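Local coordinates for protein A197 (Sulfolobus turreted icosahedral virus, PDB 2C0N) that probably acts as a viral glycosyltransferase of the GT-A fold, transferring sugar from an activated donor to an acceptor that is not established, at residues Asp83-Tyr89 with Gly119-Lys124; Arg41-Leu45 with Leu57-Asp61. All blocks are in the same frame, centred on the assembly; numbering follows the deposited sequence.

Contact 1: residues Asp83-Tyr89 with Gly119-Lys124; sequences DVVCGYY and GFTFIK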
loop_
_atom_site.group_PDB
_atom_site.type_symbol
_atom_site.label_atom_id
_atom_site.label_comp_id
_atom_site.label_asym_id
_atom_site.label_seq_id
_atom_site.Cartn_x
_atom_site.Cartn_y
_atom_site.Cartn_z
ATOM N N ASP A 83 22.201 -19.616 7.610
ATOM C CA ASP A 83 22.142 -18.724 6.463
ATOM C C ASP A 83 20.756 -18.147 6.215
ATOM O O ASP A 83 20.604 -17.044 5.665
ATOM C CB ASP A 83 22.637 -19.470 5.211
ATOM C CG ASP A 83 24.022 -20.004 5.352
ATOM O OD1 ASP A 83 24.897 -19.191 5.669
ATOM O OD2 ASP A 83 24.250 -21.232 5.148
ATOM N N VAL A 84 19.733 -18.908 6.548
ATOM C CA VAL A 84 18.356 -18.550 6.204
ATOM C C VAL A 84 17.500 -18.904 7.402
ATOM O O VAL A 84 17.673 -19.981 7.999
ATOM C CB VAL A 84 17.858 -19.355 5.009
ATOM C CG1 VAL A 84 16.358 -19.132 4.759
ATOM C CG2 VAL A 84 18.693 -19.029 3.772
ATOM N N VAL A 85 16.623 -17.986 7.767
ATOM C CA VAL A 85 15.675 -18.200 8.853
ATOM C C VAL A 85 14.250 -18.080 8.263
ATOM O O VAL A 85 13.931 -17.082 7.617
ATOM C CB VAL A 85 15.907 -17.202 9.976
ATOM C CG1 VAL A 85 14.890 -17.374 11.045
ATOM C CG2 VAL A 85 17.317 -17.386 10.560
ATOM N N CYS A 86 13.440 -19.115 8.481
ATOM C CA CYS A 86 12.103 -19.256 7.852
ATOM C C CYS A 86 11.009 -19.014 8.874
ATOM O O CYS A 86 11.110 -19.469 9.989
ATOM C CB CYS A 86 11.900 -20.665 7.352
ATOM S SG CYS A 86 13.172 -21.184 6.220
ATOM N N GLY A 87 9.976 -18.286 8.450
ATOM C CA GLY A 87 8.763 -18.135 9.225
ATOM C C GLY A 87 7.603 -18.997 8.722
ATOM O O GLY A 87 7.589 -19.543 7.585
ATOM N N TYR A 88 6.594 -19.078 9.560
ATOM C CA TYR A 88 5.460 -19.933 9.300
ATOM C C TYR A 88 4.221 -19.230 8.903
ATOM O O TYR A 88 3.790 -18.305 9.572
ATOM C CB TYR A 88 5.118 -20.725 10.563
ATOM C CG TYR A 88 6.017 -21.897 10.820
ATOM C CD1 TYR A 88 5.723 -23.170 10.281
ATOM C CD2 TYR A 88 7.129 -21.764 11.603
ATOM C CE1 TYR A 88 6.527 -24.247 10.506
ATOM C CE2 TYR A 88 7.943 -22.855 11.869
ATOM C CZ TYR A 88 7.648 -24.092 11.307
ATOM O OH TYR A 88 8.431 -25.176 11.580
ATOM N N TYR A 89 3.633 -19.711 7.821
ATOM C CA TYR A 89 2.246 -19.459 7.467
ATOM C C TYR A 89 1.686 -20.721 6.787
ATOM O O TYR A 89 2.435 -21.570 6.285
ATOM C CB TYR A 89 2.140 -18.229 6.582
ATOM C CG TYR A 89 2.925 -18.321 5.299
ATOM C CD1 TYR A 89 4.237 -17.882 5.238
ATOM C CD2 TYR A 89 2.341 -18.818 4.142
ATOM C CE1 TYR A 89 4.968 -17.980 4.070
ATOM C CE2 TYR A 89 3.083 -18.911 2.946
ATOM C CZ TYR A 89 4.390 -18.474 2.944
ATOM O OH TYR A 89 5.154 -18.550 1.821
ATOM N N GLY A 119 8.308 -16.944 1.074
ATOM C CA GLY A 119 7.312 -15.954 1.361
ATOM C C GLY A 119 7.407 -15.275 2.708
ATOM O O GLY A 119 6.623 -14.396 2.990
ATOM N N PHE A 120 8.324 -15.725 3.555
ATOM C CA PHE A 120 8.487 -15.177 4.904
ATOM C C PHE A 120 9.824 -15.649 5.393
ATOM O O PHE A 120 9.939 -16.583 6.213
ATOM C CB PHE A 120 7.356 -15.686 5.810
ATOM C CG PHE A 120 7.307 -15.049 7.182
ATOM C CD1 PHE A 120 7.989 -13.891 7.477
ATOM C CD2 PHE A 120 6.534 -15.628 8.162
ATOM C CE1 PHE A 120 7.912 -13.331 8.752
ATOM C CE2 PHE A 120 6.465 -15.080 9.433
ATOM C CZ PHE A 120 7.142 -13.907 9.705
ATOM N N THR A 121 10.871 -15.032 4.869
ATOM C CA THR A 121 12.159 -15.686 4.860
ATOM C C THR A 121 13.253 -14.640 4.957
ATOM O O THR A 121 13.268 -13.696 4.181
ATOM C CB THR A 121 12.343 -16.456 3.552
ATOM O OG1 THR A 121 11.183 -17.247 3.272
ATOM C CG2 THR A 121 13.551 -17.332 3.595
ATOM N N PHE A 122 14.195 -14.832 5.880
ATOM C CA PHE A 122 15.266 -13.908 6.129
ATOM C C PHE A 122 16.557 -14.560 5.675
ATOM O O PHE A 122 16.838 -15.680 6.061
ATOM C CB PHE A 122 15.342 -13.613 7.631
ATOM C CG PHE A 122 14.092 -12.964 8.191
ATOM C CD1 PHE A 122 12.974 -13.730 8.490
ATOM C CD2 PHE A 122 14.030 -11.600 8.374
ATOM C CE1 PHE A 122 11.810 -13.151 8.977
ATOM C CE2 PHE A 122 12.882 -11.010 8.840
ATOM C CZ PHE A 122 11.758 -11.797 9.150
ATOM N N ILE A 123 17.338 -13.847 4.860
ATOM C CA ILE A 123 18.559 -14.411 4.308
ATOM C C ILE A 123 19.724 -13.470 4.584
ATOM O O ILE A 123 19.689 -12.306 4.254
ATOM C CB ILE A 123 18.456 -14.668 2.793
ATOM C CG1 ILE A 123 17.114 -15.331 2.438
ATOM C CG2 ILE A 123 19.658 -15.434 2.337
ATOM C CD1 ILE A 123 16.914 -15.552 0.941
ATOM N N LYS A 124 20.794 -14.000 5.156
ATOM C CA LYS A 124 21.899 -13.111 5.502
ATOM C C LYS A 124 22.818 -12.761 4.325
ATOM O O LYS A 124 23.085 -13.586 3.427
ATOM C CB LYS A 124 22.700 -13.657 6.690
ATOM C CG LYS A 124 23.603 -14.815 6.460
ATOM C CD LYS A 124 24.284 -15.183 7.780
ATOM C CE LYS A 124 25.214 -16.354 7.695
ATOM N NZ LYS A 124 25.654 -16.878 9.042
HETATM O O HOH W 1 8.593 -19.347 5.020
HETATM O O HOH W 2 7.595 -19.367 2.475
#
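Val84, Val85 and Cys86 pair with Ile123, Phe122 and Thr121 as antiparallel neighbours in the central mixed sheet of the GT-A fold. On one face, Val84 CG1 meets Thr121 CG2 at 3.5 Å. Both methyls are anti to their own backbone N, which brings them together diagonally between the strands. Val84 CG2 lies beside Ile123 CG2. The other face carries Val85 and Phe122, under helix 71-80. There the Phe122 ring presents its edge, in plane, to Val85 O. Val85 O also accepts Phe122 N at 2.9 Å, and Val85 N returns a bond to Phe122 O. Farther along, the Phe120 ring lies close against the backbone of Gly87, with Phe120 CD2 3.5 Å from Gly87 CA. The Tyr89 and Phe120 side chains run past one another, pointing opposite ways, and Phe120 CB sits at the edge of the Tyr89 ring, 3.7 Å from Tyr89 CE1. Gly87 N binds Phe120 O at 2.8 Å, while one water donates to both Gly87 O and Phe120 O. A second water bridges Tyr89 and Gly119: it lies 2.7 Å from Tyr89 OH and accepts Gly119 N at 2.9 Å.

Contact 2: residues Arg41-Leu45 with Leu57-Asp61; sequences REIAL and LAFLD
This is a helix-on-sheet contact: Arg41 and Ala44 of helix 37-50 pack on Phe59 of strand 56-60, in the alpha/beta part of the GT-A fold. The two segments run nearly antiparallel, at 158°, with their axes 10.5 Å apart. The Phe59 ring is covered on both faces. Leu57 CD2, from the same strand, sits over the centre of one face. Arg41 NH1 comes over the opposite face, offset toward the rim and 3.5 Å from Phe59 CD1. The guanidinium stands steeply on the ring, its plane turned 78° from the ring plane, in a cation-pi contact. Ala44 CB meets the ring obliquely, 3.7 Å from Phe59 CE1. The Arg41 chain is extended from CG to NE, which carries its head past the ring to Asp61 just after the strand. Asp61 opens an Asp-Glu-Asp sequence, consistent with the DXD motif of GT-A glycosyltransferases. Asp61 OD1 receives Arg41 NH2 at 3.2 Å on its syn lone pair, in a salt bridge, and lies 10° out of the guanidinium plane. A water accepts from Arg41 NH1 at 2.7 Å and donates to Asp61 OD1. Glu150 takes Arg41 NE in a second salt bridge. All three guanidinium nitrogens therefore have polar partners. Two carboxylates probably offset the charge of this buried arginine, and their bonds would restrict rotation of its head above Phe59.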
loop_
_atom_site.group_PDB
_atom_site.type_symbol
_atom_site.label_atom_id
_atom_site.label_comp_id
_atom_site.label_asym_id
_atom_site.label_seq_id
_atom_site.Cartn_x
_atom_site.Cartn_y
_atom_site.Cartn_z
ATOM N N ARG A 41 12.479 -11.926 -7.700
ATOM C CA ARG A 41 13.428 -12.294 -6.651
ATOM C C ARG A 41 14.874 -12.060 -7.067
ATOM O O ARG A 41 15.705 -11.668 -6.261
ATOM C CB ARG A 41 13.236 -13.736 -6.196
ATOM C CG ARG A 41 11.879 -14.022 -5.671
ATOM C CD ARG A 41 11.860 -15.273 -4.867
ATOM N NE ARG A 41 10.505 -15.733 -4.585
ATOM C CZ ARG A 41 9.706 -15.197 -3.680
ATOM N NH1 ARG A 41 10.099 -14.150 -2.981
ATOM N NH2 ARG A 41 8.488 -15.692 -3.485
ATOM N N GLU A 42 15.187 -12.266 -8.330
ATOM C CA GLU A 42 16.529 -11.954 -8.800
ATOM C C GLU A 42 16.820 -10.460 -8.776
ATOM O O GLU A 42 17.906 -10.050 -8.447
ATOM C CB GLU A 42 16.735 -12.483 -10.210
ATOM C CG GLU A 42 18.192 -12.631 -10.593
ATOM C CD GLU A 42 18.836 -13.761 -9.870
ATOM O OE1 GLU A 42 18.330 -14.884 -9.965
ATOM O OE2 GLU A 42 19.811 -13.519 -9.150
ATOM N N ILE A 43 15.867 -9.644 -9.213
ATOM C CA ILE A 43 15.987 -8.194 -9.123
ATOM C C ILE A 43 16.233 -7.793 -7.677
ATOM O O ILE A 43 17.118 -6.985 -7.390
ATOM C CB ILE A 43 14.698 -7.526 -9.642
ATOM C CG1 ILE A 43 14.622 -7.658 -11.159
ATOM C CG2 ILE A 43 14.609 -6.027 -9.232
ATOM C CD1 ILE A 43 13.285 -7.345 -11.721
ATOM N N ALA A 44 15.456 -8.371 -6.762
ATOM C CA ALA A 44 15.616 -8.100 -5.315
ATOM C C ALA A 44 17.048 -8.368 -4.858
ATOM O O ALA A 44 17.647 -7.500 -4.243
ATOM C CB ALA A 44 14.677 -8.926 -4.512
ATOM N N LEU A 45 17.574 -9.566 -5.150
ATOM C CA LEU A 45 18.983 -9.916 -4.856
ATOM C C LEU A 45 19.994 -8.905 -5.416
ATOM O O LEU A 45 20.891 -8.463 -4.725
ATOM C CB LEU A 45 19.312 -11.305 -5.390
ATOM C CG LEU A 45 20.707 -11.851 -5.084
ATOM C CD1 LEU A 45 21.021 -11.797 -3.578
ATOM C CD2 LEU A 45 20.878 -13.274 -5.626
ATOM N N LEU A 57 18.325 -9.717 3.854
ATOM C CA LEU A 57 17.280 -9.615 2.841
ATOM C C LEU A 57 16.134 -10.450 3.363
ATOM O O LEU A 57 16.290 -11.668 3.530
ATOM C CB LEU A 57 17.777 -10.186 1.516
ATOM C CG LEU A 57 16.991 -9.830 0.239
ATOM C CD1 LEU A 57 17.731 -10.282 -0.984
ATOM C CD2 LEU A 57 15.656 -10.476 0.250
ATOM N N ALA A 58 14.997 -9.802 3.609
ATOM C CA ALA A 58 13.785 -10.510 4.008
ATOM C C ALA A 58 12.848 -10.535 2.819
ATOM O O ALA A 58 12.492 -9.464 2.305
ATOM C CB ALA A 58 13.130 -9.818 5.162
ATOM N N PHE A 59 12.479 -11.735 2.344
ATOM C CA PHE A 59 11.370 -11.865 1.369
ATOM C C PHE A 59 10.057 -12.056 2.117
ATOM O O PHE A 59 9.975 -12.908 3.029
ATOM C CB PHE A 59 11.587 -13.093 0.493
ATOM C CG PHE A 59 12.546 -12.875 -0.623
ATOM C CD1 PHE A 59 12.339 -11.874 -1.540
ATOM C CD2 PHE A 59 13.623 -13.720 -0.790
ATOM C CE1 PHE A 59 13.193 -11.697 -2.622
ATOM C CE2 PHE A 59 14.495 -13.518 -1.869
ATOM C CZ PHE A 59 14.269 -12.518 -2.757
ATOM N N LEU A 60 9.063 -11.269 1.728
ATOM C CA LEU A 60 7.725 -11.315 2.258
ATOM C C LEU A 60 6.768 -11.210 1.113
ATOM O O LEU A 60 6.772 -10.199 0.416
ATOM C CB LEU A 60 7.496 -10.170 3.262
ATOM C CG LEU A 60 6.194 -10.176 4.074
ATOM C CD1 LEU A 60 6.116 -11.377 4.945
ATOM C CD2 LEU A 60 6.135 -8.912 4.918
ATOM N N ASP A 61 6.000 -12.292 0.867
ATOM C CA ASP A 61 5.009 -12.297 -0.206
ATOM C C ASP A 61 3.962 -11.269 0.166
ATOM O O ASP A 61 3.699 -11.027 1.349
ATOM C CB ASP A 61 4.370 -13.666 -0.370
ATOM C CG ASP A 61 5.239 -14.641 -1.145
ATOM O OD1 ASP A 61 6.246 -14.239 -1.779
ATOM O OD2 ASP A 61 4.878 -15.819 -1.114
HETATM O O HOH W 3 8.642 -13.132 -1.010
#

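How the contacts relate
Both contacts are buried, and they meet in one sheet, where strands 120-124 and 56-60 are neighbours. Ile123 N to Leu57 O and Thr121 O to Phe59 N are probable hydrogen bonds joining them. A classic beta bulge sets both Phe120 and Thr121 opposite Phe59. Contact 1 is strand against strand: backbone hydrogen bonds set its register, and mostly apolar side chains lie on both faces. Contact 2 is helix against strand and is made mainly by side chains, with apolar packing at one end and a salt bridge at the other. Ile123 also touches Phe59 directly, so the ring under Arg41 belongs to the same sheet face as Val84 and Thr121.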